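Local coordinates for arginine decarboxylase, A207R protein (Paramecium bursaria Chlorella virus 1, PDB 2NVA) that decarboxylates arginine to agmatine with the help of pyridoxal 5'-phosphate, as a two-chain enzyme of the eukaryotic ornithine decarboxylase-like kind, at residues A[45-50]-A[64-69]; A[210-215]-A[248-253]; A[266-271]-A[339-344]. All coordinates share one frame; numbering follows the deposited sequence.

Contacts 1 and 2 belong to the parallel barrel and are buried; contact 3 lies in the mixed sheet, partly buried, its centre about 44 Å from that of contact 2. Strands 41-46 and 248-251 are neighbours, so the first two contacts share one sheet and meet where Ala46 N lies 2.9 Å from Pro253 O. Both also reach the bound agmatine-pyridoxal group, and their chemistry follows: acids and a lysine at the strand ends, aliphatic side chains along the strands. Contact 3 has no ligand. It fixes a turn to an antiparallel strand through backbone bonds, a tryptophan face and a lysine, and like contact 1 it touches the second subunit.

Contact 1: residues A[45-50]-A[64-69]; sequences YAVKCN and VNFDCA. With PL2 ((4-{[(4-{[amino(imino)methyl]amino}butyl)amino]methyl}-5-hydroxy-6-methylpyridin-3-yl)methyl dihydrogen phosphate), chain I.
At the C-terminal mouth of the TIM barrel, the beta-alpha-beta unit of strand 41-46, helix 53-61 and strand 65-68 brings Lys48 against Asp67. Lys48 NZ forms a salt bridge with Asp67 OD1 at 3.0 Å, and the same OD1 lies 3.1 Å from the pyridine N1 of the bound cofactor adduct. The lysine reaches back because its chain bends at chi3 (87°) and chi4 (60°), which also lays Lys48 CE on Ala69 CB at 3.7 Å. One water links NZ to Asp67 OD2, and a second joins NZ and Lys48 N to Asp67 O, so the ammonium is held by carboxylate and solvent. Lys48 belongs to the pyridoxal phosphate site; here the adduct carries agmatine, and the amine is not bonded to C4A. Small Ala46 suits its place, its CB 3.9 Å from C6 of the pyridine. Along the parallel strands, Asp67 N donates to Tyr45 O at 2.8 Å, a nearly straight bond of 175°. On the face of Tyr45 and Phe66, opposite that of Ala46 and Asp67, Val47 CG2 meets Phe66 CD1 at 3.8 Å. That apolar face is covered by helices 53-61 and 71-80, through Met59 and Val77, while strand 248-251 flanks strand 41-46.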
loop_
_atom_site.group_PDB
_atom_site.type_symbol
_atom_site.label_atom_id
_atom_site.label_comp_id
_atom_site.label_asym_id
_atom_site.label_seq_id
_atom_site.Cartn_x
_atom_site.Cartn_y
_atom_site.Cartn_z
ATOM N N TYR A 45 -4.299 -23.258 -2.928
ATOM C CA TYR A 45 -4.710 -21.861 -3.084
ATOM C C TYR A 45 -3.750 -20.907 -2.349
ATOM O O TYR A 45 -3.453 -21.100 -1.172
ATOM C CB TYR A 45 -6.151 -21.651 -2.593
ATOM C CG TYR A 45 -6.547 -20.192 -2.543
ATOM C CD1 TYR A 45 -6.803 -19.549 -1.312
ATOM C CD2 TYR A 45 -6.621 -19.434 -3.711
ATOM C CE1 TYR A 45 -7.139 -18.189 -1.255
ATOM C CE2 TYR A 45 -6.959 -18.075 -3.673
ATOM C CZ TYR A 45 -7.224 -17.460 -2.454
ATOM O OH TYR A 45 -7.544 -16.119 -2.412
ATOM N N ALA A 46 -3.303 -19.868 -3.058
ATOM C CA ALA A 46 -2.396 -18.864 -2.503
ATOM C C ALA A 46 -3.191 -17.872 -1.661
ATOM O O ALA A 46 -3.793 -16.924 -2.176
ATOM C CB ALA A 46 -1.613 -18.147 -3.631
ATOM N N VAL A 47 -3.199 -18.127 -0.356
ATOM C CA VAL A 47 -3.976 -17.372 0.624
ATOM C C VAL A 47 -3.720 -15.847 0.527
ATOM O O VAL A 47 -4.637 -15.040 0.731
ATOM C CB VAL A 47 -3.642 -17.894 2.054
ATOM C CG1 VAL A 47 -4.302 -17.033 3.149
ATOM C CG2 VAL A 47 -4.064 -19.383 2.181
ATOM N N LYS A 48 -2.487 -15.481 0.193
ATOM C CA LYS A 48 -2.078 -14.078 0.091
ATOM C C LYS A 48 -2.911 -13.271 -0.893
ATOM O O LYS A 48 -3.005 -12.053 -0.764
ATOM C CB LYS A 48 -0.596 -13.980 -0.307
ATOM C CG LYS A 48 -0.288 -14.678 -1.626
ATOM C CD LYS A 48 1.168 -14.525 -2.065
ATOM C CE LYS A 48 2.079 -15.590 -1.467
ATOM N NZ LYS A 48 1.707 -17.044 -1.824
ATOM N N CYS A 49 -3.497 -13.943 -1.876
ATOM C CA CYS A 49 -4.268 -13.259 -2.912
ATOM C C CYS A 49 -5.589 -12.693 -2.372
ATOM O O CYS A 49 -6.015 -11.605 -2.769
ATOM C CB CYS A 49 -4.525 -14.214 -4.076
ATOM S SG CYS A 49 -5.375 -13.476 -5.496
ATOM N N ASN A 50 -6.210 -13.447 -1.458
ATOM C CA ASN A 50 -7.446 -13.050 -0.803
ATOM C C ASN A 50 -7.662 -14.002 0.356
ATOM O O ASN A 50 -7.871 -15.205 0.152
ATOM C CB ASN A 50 -8.635 -13.119 -1.772
ATOM C CG ASN A 50 -9.884 -12.485 -1.203
ATOM O OD1 ASN A 50 -10.058 -12.426 0.010
ATOM N ND2 ASN A 50 -10.759 -11.988 -2.082
ATOM N N VAL A 64 -9.741 -28.228 -1.592
ATOM C CA VAL A 64 -8.609 -27.459 -2.119
ATOM C C VAL A 64 -7.585 -27.313 -0.997
ATOM O O VAL A 64 -7.974 -27.176 0.166
ATOM C CB VAL A 64 -9.069 -26.059 -2.608
ATOM C CG1 VAL A 64 -7.886 -25.210 -3.106
ATOM C CG2 VAL A 64 -10.132 -26.190 -3.725
ATOM N N ASN A 65 -6.294 -27.368 -1.343
ATOM C CA ASN A 65 -5.230 -27.223 -0.354
ATOM C C ASN A 65 -4.705 -25.789 -0.332
ATOM O O ASN A 65 -5.306 -24.926 -0.955
ATOM C CB ASN A 65 -4.129 -28.252 -0.606
ATOM C CG ASN A 65 -4.584 -29.666 -0.322
ATOM O OD1 ASN A 65 -5.622 -29.886 0.306
ATOM N ND2 ASN A 65 -3.797 -30.639 -0.769
ATOM N N PHE A 66 -3.623 -25.537 0.401
ATOM C CA PHE A 66 -3.216 -24.151 0.659
ATOM C C PHE A 66 -1.736 -23.897 0.503
ATOM O O PHE A 66 -0.900 -24.756 0.815
ATOM C CB PHE A 66 -3.714 -23.696 2.040
ATOM C CG PHE A 66 -5.207 -23.743 2.160
ATOM C CD1 PHE A 66 -5.978 -22.657 1.773
ATOM C CD2 PHE A 66 -5.847 -24.905 2.582
ATOM C CE1 PHE A 66 -7.358 -22.712 1.840
ATOM C CE2 PHE A 66 -7.248 -24.971 2.654
ATOM C CZ PHE A 66 -7.992 -23.876 2.294
ATOM N N ASP A 67 -1.449 -22.719 -0.038
ATOM C CA ASP A 67 -0.106 -22.157 -0.111
ATOM C C ASP A 67 -0.075 -20.984 0.856
ATOM O O ASP A 67 -0.743 -19.968 0.632
ATOM C CB ASP A 67 0.203 -21.715 -1.556
ATOM C CG ASP A 67 1.242 -20.617 -1.643
ATOM O OD1 ASP A 67 1.247 -19.890 -2.662
ATOM O OD2 ASP A 67 2.052 -20.437 -0.692
ATOM N N CYS A 68 0.678 -21.134 1.945
ATOM C CA CYS A 68 0.798 -20.070 2.936
ATOM C C CYS A 68 2.177 -19.443 2.879
ATOM O O CYS A 68 3.167 -20.146 2.717
ATOM C CB CYS A 68 0.548 -20.610 4.341
ATOM S SG CYS A 68 -1.157 -21.162 4.631
ATOM N N ALA A 69 2.239 -18.125 3.044
ATOM C CA ALA A 69 3.480 -17.365 2.875
ATOM C C ALA A 69 4.154 -17.007 4.192
ATOM O O ALA A 69 5.307 -16.570 4.196
ATOM C CB ALA A 69 3.201 -16.083 2.075
HETATM N N1 PL2 I . 2.583 -18.913 -5.292
HETATM C C2 PL2 I . 3.582 -18.091 -4.931
HETATM C C2A PL2 I . 4.828 -18.654 -4.219
HETATM C C3 PL2 I . 3.461 -16.724 -5.217
HETATM O O3 PL2 I . 4.493 -15.916 -4.856
HETATM C C4 PL2 I . 2.329 -16.203 -5.874
HETATM C C4A PL2 I . 2.151 -14.690 -6.199
HETATM C C5 PL2 I . 1.328 -17.131 -6.224
HETATM C C6 PL2 I . 1.485 -18.470 -5.917
HETATM P P PL2 I . -1.260 -15.821 -8.847
HETATM N N PL2 I . 3.443 -13.987 -6.366
HETATM C CA PL2 I . 3.376 -12.612 -5.850
HETATM C CG PL2 I . 2.258 -10.351 -6.067
HETATM O OP2 PL2 I . -0.965 -14.879 -10.112
HETATM O OP3 PL2 I . -2.308 -15.005 -7.906
HETATM O OP1 PL2 I . -1.787 -17.156 -9.260
HETATM O OP4 PL2 I . 0.156 -15.882 -8.084
HETATM C C5M PL2 I . 0.048 -16.670 -6.951
HETATM C CB PL2 I . 2.251 -11.808 -6.535
HETATM C CD PL2 I . 1.154 -9.532 -6.777
HETATM N NE PL2 I . 1.192 -8.179 -6.178
HETATM C CZ PL2 I . 0.241 -7.239 -6.290
HETATM N NH2 PL2 I . 0.418 -6.049 -5.666
HETATM N NH1 PL2 I . -0.862 -7.465 -7.010
HETATM O O HOH W 1 -0.362 -17.405 0.394
HETATM O O HOH W 2 3.800 -18.375 -0.451
#

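Contact 2: residues A[210-215]-A[248-253]; sequences ILDIGG and TIVAEP. With PL2 ((4-{[(4-{[amino(imino)methyl]amino}butyl)amino]methyl}-5-hydroxy-6-methylpyridin-3-yl)methyl dihydrogen phosphate), chain I.
The carboxylates of Asp212 and Glu252 meet with their planes 79° apart, the two side chains crossing at about a right angle. Asp212 OD2 and Glu252 OE2 are only 2.5 Å apart. Asp212 OD1 is engaged differently: it accepts from Gly214 N at 2.9 Å, on its anti side and 33° out of the carboxylate plane, forming an Asx turn that fixes the aspartate. Glu252, extended beyond CG, sends its other oxygen, OE1, to the pyridine N1 of the cofactor adduct at 2.8 Å. Asp212 thus lies in the second shell, consistent with its positioning the glutamate.

Val250 lies beside the pair, its CG2 obliquely against Asp212 CB at 3.6 Å; a branched aliphatic residue gives the acid's stem an apolar flank. Ile210, two residues before Asp212 on its own strand, crosses the same valine, CG2 to CG2. Across the sheet, Leu211 and Ile249 run side by side and point the same way, CD2 to CD1 at 3.7 Å, into the layer formed by helices 184-204 and 229-241. Leu211 O takes Val250 N at 2.8 Å in the parallel ladder.

Beyond the strands, glycines suit the turn: Gly214 has a positive phi of 67°, while at Gly215 a side chain would run into Glu252 O, and the bare CA comes within 3.5 Å of phosphate oxygen OP1. Loops at the C-terminal ends of neighbouring strands, offering an acid to the pyridine nitrogen and glycines to the phosphate, are characteristic of the pyridoxal phosphate site in the TIM barrel of this decarboxylase family.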
loop_
_atom_site.group_PDB
_atom_site.type_symbol
_atom_site.label_atom_id
_atom_site.label_comp_id
_atom_site.label_asym_id
_atom_site.label_seq_id
_atom_site.Cartn_x
_atom_site.Cartn_y
_atom_site.Cartn_z
ATOM N N ILE A 210 7.289 -34.586 -6.522
ATOM C CA ILE A 210 6.336 -33.481 -6.690
ATOM C C ILE A 210 6.801 -32.481 -7.740
ATOM O O ILE A 210 7.951 -32.040 -7.705
ATOM C CB ILE A 210 6.061 -32.733 -5.350
ATOM C CG1 ILE A 210 5.305 -33.648 -4.364
ATOM C CG2 ILE A 210 5.277 -31.420 -5.597
ATOM C CD1 ILE A 210 4.848 -32.953 -3.080
ATOM N N LEU A 211 5.915 -32.151 -8.681
ATOM C CA LEU A 211 6.116 -31.001 -9.540
ATOM C C LEU A 211 5.132 -29.943 -9.074
ATOM O O LEU A 211 3.948 -30.227 -8.916
ATOM C CB LEU A 211 5.862 -31.345 -11.009
ATOM C CG LEU A 211 5.764 -30.153 -11.975
ATOM C CD1 LEU A 211 7.132 -29.462 -12.126
ATOM C CD2 LEU A 211 5.212 -30.564 -13.344
ATOM N N ASP A 212 5.622 -28.731 -8.837
ATOM C CA ASP A 212 4.771 -27.644 -8.392
ATOM C C ASP A 212 4.853 -26.558 -9.468
ATOM O O ASP A 212 5.900 -25.937 -9.635
ATOM C CB ASP A 212 5.276 -27.134 -7.035
ATOM C CG ASP A 212 4.494 -25.943 -6.494
ATOM O OD1 ASP A 212 3.659 -25.323 -7.207
ATOM O OD2 ASP A 212 4.751 -25.600 -5.310
ATOM N N ILE A 213 3.760 -26.338 -10.201
ATOM C CA ILE A 213 3.812 -25.406 -11.333
ATOM C C ILE A 213 3.492 -23.952 -10.937
ATOM O O ILE A 213 3.337 -23.093 -11.810
ATOM C CB ILE A 213 2.894 -25.848 -12.508
ATOM C CG1 ILE A 213 1.439 -25.898 -12.046
ATOM C CG2 ILE A 213 3.374 -27.196 -13.102
ATOM C CD1 ILE A 213 0.406 -25.903 -13.207
ATOM N N GLY A 214 3.400 -23.686 -9.633
ATOM C CA GLY A 214 3.240 -22.307 -9.137
ATOM C C GLY A 214 1.905 -21.676 -9.516
ATOM O O GLY A 214 0.922 -22.393 -9.699
ATOM N N GLY A 215 1.882 -20.347 -9.637
ATOM C CA GLY A 215 0.643 -19.613 -9.941
ATOM C C GLY A 215 0.665 -18.868 -11.270
ATOM O O GLY A 215 1.350 -19.275 -12.214
ATOM N N THR A 248 3.396 -36.529 -8.300
ATOM C CA THR A 248 2.241 -35.727 -7.892
ATOM C C THR A 248 2.440 -34.322 -8.444
ATOM O O THR A 248 3.528 -33.772 -8.326
ATOM C CB THR A 248 2.144 -35.652 -6.354
ATOM O OG1 THR A 248 1.793 -36.933 -5.845
ATOM C CG2 THR A 248 1.090 -34.634 -5.899
ATOM N N ILE A 249 1.404 -33.744 -9.042
ATOM C CA ILE A 249 1.525 -32.391 -9.576
ATOM C C ILE A 249 0.647 -31.483 -8.739
ATOM O O ILE A 249 -0.508 -31.800 -8.473
ATOM C CB ILE A 249 1.107 -32.286 -11.060
ATOM C CG1 ILE A 249 1.568 -33.522 -11.878
ATOM C CG2 ILE A 249 1.517 -30.895 -11.667
ATOM C CD1 ILE A 249 3.009 -33.448 -12.406
ATOM N N VAL A 250 1.202 -30.361 -8.305
ATOM C CA VAL A 250 0.425 -29.366 -7.570
ATOM C C VAL A 250 0.625 -27.996 -8.225
ATOM O O VAL A 250 1.516 -27.826 -9.060
ATOM C CB VAL A 250 0.830 -29.284 -6.060
ATOM C CG1 VAL A 250 0.585 -30.619 -5.342
ATOM C CG2 VAL A 250 2.274 -28.837 -5.899
ATOM N N ALA A 251 -0.218 -27.039 -7.849
ATOM C CA ALA A 251 -0.101 -25.665 -8.322
ATOM C C ALA A 251 -0.383 -24.719 -7.159
ATOM O O ALA A 251 -0.912 -25.146 -6.129
ATOM C CB ALA A 251 -1.072 -25.402 -9.457
ATOM N N GLU A 252 -0.042 -23.443 -7.340
ATOM C CA GLU A 252 -0.253 -22.446 -6.303
ATOM C C GLU A 252 -1.092 -21.286 -6.856
ATOM O O GLU A 252 -0.649 -20.134 -6.831
ATOM C CB GLU A 252 1.093 -21.935 -5.784
ATOM C CG GLU A 252 2.036 -23.019 -5.258
ATOM C CD GLU A 252 3.485 -22.544 -5.121
ATOM O OE1 GLU A 252 3.810 -21.418 -5.585
ATOM O OE2 GLU A 252 4.309 -23.298 -4.555
ATOM N N PRO A 253 -2.305 -21.589 -7.356
ATOM C CA PRO A 253 -3.070 -20.494 -7.953
ATOM C C PRO A 253 -3.625 -19.546 -6.896
ATOM O O PRO A 253 -4.110 -19.997 -5.860
ATOM C CB PRO A 253 -4.225 -21.214 -8.665
ATOM C CG PRO A 253 -4.420 -22.470 -7.880
ATOM C CD PRO A 253 -3.037 -22.873 -7.403
HETATM N N1 PL2 I . 2.583 -18.913 -5.292
HETATM C C2 PL2 I . 3.582 -18.091 -4.931
HETATM C C2A PL2 I . 4.828 -18.654 -4.219
HETATM C C3 PL2 I . 3.461 -16.724 -5.217
HETATM O O3 PL2 I . 4.493 -15.916 -4.856
HETATM C C4 PL2 I . 2.329 -16.203 -5.874
HETATM C C4A PL2 I . 2.151 -14.690 -6.199
HETATM C C5 PL2 I . 1.328 -17.131 -6.224
HETATM C C6 PL2 I . 1.485 -18.470 -5.917
HETATM P P PL2 I . -1.260 -15.821 -8.847
HETATM N N PL2 I . 3.443 -13.987 -6.366
HETATM C CA PL2 I . 3.376 -12.612 -5.850
HETATM C CG PL2 I . 2.258 -10.351 -6.067
HETATM O OP2 PL2 I . -0.965 -14.879 -10.112
HETATM O OP3 PL2 I . -2.308 -15.005 -7.906
HETATM O OP1 PL2 I . -1.787 -17.156 -9.260
HETATM O OP4 PL2 I . 0.156 -15.882 -8.084
HETATM C C5M PL2 I . 0.048 -16.670 -6.951
HETATM C CB PL2 I . 2.251 -11.808 -6.535
HETATM C CD PL2 I . 1.154 -9.532 -6.777
HETATM N NE PL2 I . 1.192 -8.179 -6.178
HETATM C CZ PL2 I . 0.241 -7.239 -6.290
HETATM N NH2 PL2 I . 0.418 -6.049 -5.666
HETATM N NH1 PL2 I . -0.862 -7.465 -7.010
#

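Contact 3: residues A[266-271]-A[339-344]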
loop_
_atom_site.group_PDB
_atom_site.type_symbol
_atom_site.label_atom_id
_atom_site.label_comp_id
_atom_site.label_asym_id
_atom_site.label_seq_id
_atom_site.Cartn_x
_atom_site.Cartn_y
_atom_site.Cartn_z
ATOM N N THR A 266 -18.656 1.191 -4.854
ATOM C CA THR A 266 -18.143 2.436 -4.303
ATOM C C THR A 266 -19.012 3.605 -4.772
ATOM O O THR A 266 -19.621 3.552 -5.850
ATOM C CB THR A 266 -16.640 2.653 -4.645
ATOM O OG1 THR A 266 -16.166 3.869 -4.062
ATOM C CG2 THR A 266 -16.383 2.693 -6.153
ATOM N N GLN A 267 -19.050 4.655 -3.954
ATOM C CA GLN A 267 -19.958 5.774 -4.195
ATOM C C GLN A 267 -19.207 7.031 -4.634
ATOM O O GLN A 267 -18.103 7.294 -4.154
ATOM C CB GLN A 267 -20.754 6.080 -2.912
ATOM C CG GLN A 267 -21.951 6.994 -3.123
ATOM C CD GLN A 267 -22.623 7.388 -1.811
ATOM O OE1 GLN A 267 -21.957 7.747 -0.851
ATOM N NE2 GLN A 267 -23.950 7.324 -1.777
ATOM N N VAL A 268 -19.822 7.795 -5.540
ATOM C CA VAL A 268 -19.343 9.121 -5.902
ATOM C C VAL A 268 -19.604 10.065 -4.725
ATOM O O VAL A 268 -20.753 10.288 -4.341
ATOM C CB VAL A 268 -20.059 9.681 -7.153
ATOM C CG1 VAL A 268 -19.528 11.075 -7.496
ATOM C CG2 VAL A 268 -19.900 8.718 -8.337
ATOM N N ILE A 269 -18.526 10.580 -4.150
ATOM C CA ILE A 269 -18.623 11.462 -2.997
ATOM C C ILE A 269 -18.262 12.910 -3.294
ATOM O O ILE A 269 -18.574 13.789 -2.496
ATOM C CB ILE A 269 -17.841 10.907 -1.755
ATOM C CG1 ILE A 269 -16.332 10.840 -1.998
ATOM C CG2 ILE A 269 -18.395 9.544 -1.327
ATOM C CD1 ILE A 269 -15.607 12.154 -1.677
ATOM N N GLY A 270 -17.602 13.146 -4.430
ATOM C CA GLY A 270 -17.226 14.495 -4.849
ATOM C C GLY A 270 -17.176 14.577 -6.367
ATOM O O GLY A 270 -17.045 13.559 -7.055
ATOM N N LYS A 271 -17.273 15.788 -6.892
ATOM C CA LYS A 271 -17.391 15.971 -8.335
ATOM C C LYS A 271 -16.867 17.345 -8.716
ATOM O O LYS A 271 -17.026 18.298 -7.962
ATOM C CB LYS A 271 -18.867 15.834 -8.748
ATOM C CG LYS A 271 -19.147 15.915 -10.253
ATOM C CD LYS A 271 -20.660 15.765 -10.539
ATOM C CE LYS A 271 -20.955 15.985 -12.034
ATOM N NZ LYS A 271 -22.408 15.770 -12.348
ATOM N N LEU A 339 -22.122 11.153 -14.017
ATOM C CA LEU A 339 -22.430 10.653 -12.676
ATOM C C LEU A 339 -22.737 11.832 -11.744
ATOM O O LEU A 339 -22.397 12.979 -12.057
ATOM C CB LEU A 339 -21.245 9.857 -12.123
ATOM C CG LEU A 339 -20.685 8.709 -12.961
ATOM C CD1 LEU A 339 -19.395 8.174 -12.344
ATOM C CD2 LEU A 339 -21.705 7.608 -13.077
ATOM N N HIS A 340 -23.362 11.539 -10.607
ATOM C CA HIS A 340 -23.726 12.553 -9.625
ATOM C C HIS A 340 -23.314 12.120 -8.232
ATOM O O HIS A 340 -23.255 10.920 -7.945
ATOM C CB HIS A 340 -25.228 12.814 -9.688
ATOM C CG HIS A 340 -25.667 13.308 -11.028
ATOM N ND1 HIS A 340 -26.239 12.488 -11.972
ATOM C CD2 HIS A 340 -25.515 14.513 -11.618
ATOM C CE1 HIS A 340 -26.473 13.183 -13.069
ATOM N NE2 HIS A 340 -26.050 14.417 -12.876
ATOM N N ILE A 341 -23.012 13.094 -7.367
ATOM C CA ILE A 341 -22.689 12.765 -5.984
ATOM C C ILE A 341 -23.817 11.905 -5.403
ATOM O O ILE A 341 -24.983 12.276 -5.499
ATOM C CB ILE A 341 -22.411 14.027 -5.134
ATOM C CG1 ILE A 341 -21.130 14.709 -5.643
ATOM C CG2 ILE A 341 -22.304 13.676 -3.661
ATOM C CD1 ILE A 341 -20.837 16.081 -5.012
ATOM N N GLY A 342 -23.457 10.754 -4.831
ATOM C CA GLY A 342 -24.459 9.796 -4.333
ATOM C C GLY A 342 -24.689 8.568 -5.208
ATOM O O GLY A 342 -25.196 7.558 -4.716
ATOM N N ASP A 343 -24.317 8.643 -6.490
ATOM C CA ASP A 343 -24.372 7.477 -7.395
ATOM C C ASP A 343 -23.452 6.380 -6.887
ATOM O O ASP A 343 -22.337 6.658 -6.431
ATOM C CB ASP A 343 -23.892 7.836 -8.807
ATOM C CG ASP A 343 -25.014 8.331 -9.713
ATOM O OD1 ASP A 343 -26.138 7.783 -9.617
ATOM O OD2 ASP A 343 -24.765 9.226 -10.546
ATOM N N TRP A 344 -23.906 5.137 -6.990
ATOM C CA TRP A 344 -23.037 4.007 -6.700
ATOM C C TRP A 344 -22.629 3.358 -8.003
ATOM O O TRP A 344 -23.410 3.313 -8.978
ATOM C CB TRP A 344 -23.770 2.979 -5.821
ATOM C CG TRP A 344 -23.931 3.392 -4.380
ATOM C CD1 TRP A 344 -24.959 4.120 -3.832
ATOM C CD2 TRP A 344 -23.053 3.068 -3.305
ATOM N NE1 TRP A 344 -24.764 4.277 -2.475
ATOM C CE2 TRP A 344 -23.591 3.648 -2.130
ATOM C CE3 TRP A 344 -21.847 2.354 -3.220
ATOM C CZ2 TRP A 344 -22.963 3.521 -0.879
ATOM C CZ3 TRP A 344 -21.230 2.232 -1.978
ATOM C CH2 TRP A 344 -21.785 2.816 -0.829
#
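Gln267 lays its CB over the six-membered ring of Trp344, 3.6 Å from the centroid and 5° off the normal, a CH-pi contact of its aliphatic stem. With CG opposite the backbone N (chi1 -166°) and the chain extended, the amide passes the indole, its plane 35° from the ring's, and Gln267 NE2 donates to Gly342 O at 3.2 Å from above the carbonyl plane.

Lys271, every torsion anti, reaches Leu339 O with NZ at 2.8 Å, nearly in line with the carbonyl; Glu338 supplies its salt bridge. The His340 side chain runs beside it and points the same way, CD2 3.4 Å from Lys271 NZ. Near the lysine's base, Ile341 packs CG1 on Lys271 CB and rests CD1 3.9 Å from Gly270 CA, at the classic bulge facing Phe281.

Val268 sets its branches against Leu339 and Ile341, and its backbone holds the turn with both polar atoms: N donates to Asp343 O at 2.9 Å, O accepts Gly342 N at 2.8 Å. Gly342, with positive phi, suits the third position of the type II turn 340-343. Directional bonds thus place the turn while apolar stems and the indole face pack round them, consistent with firm seating.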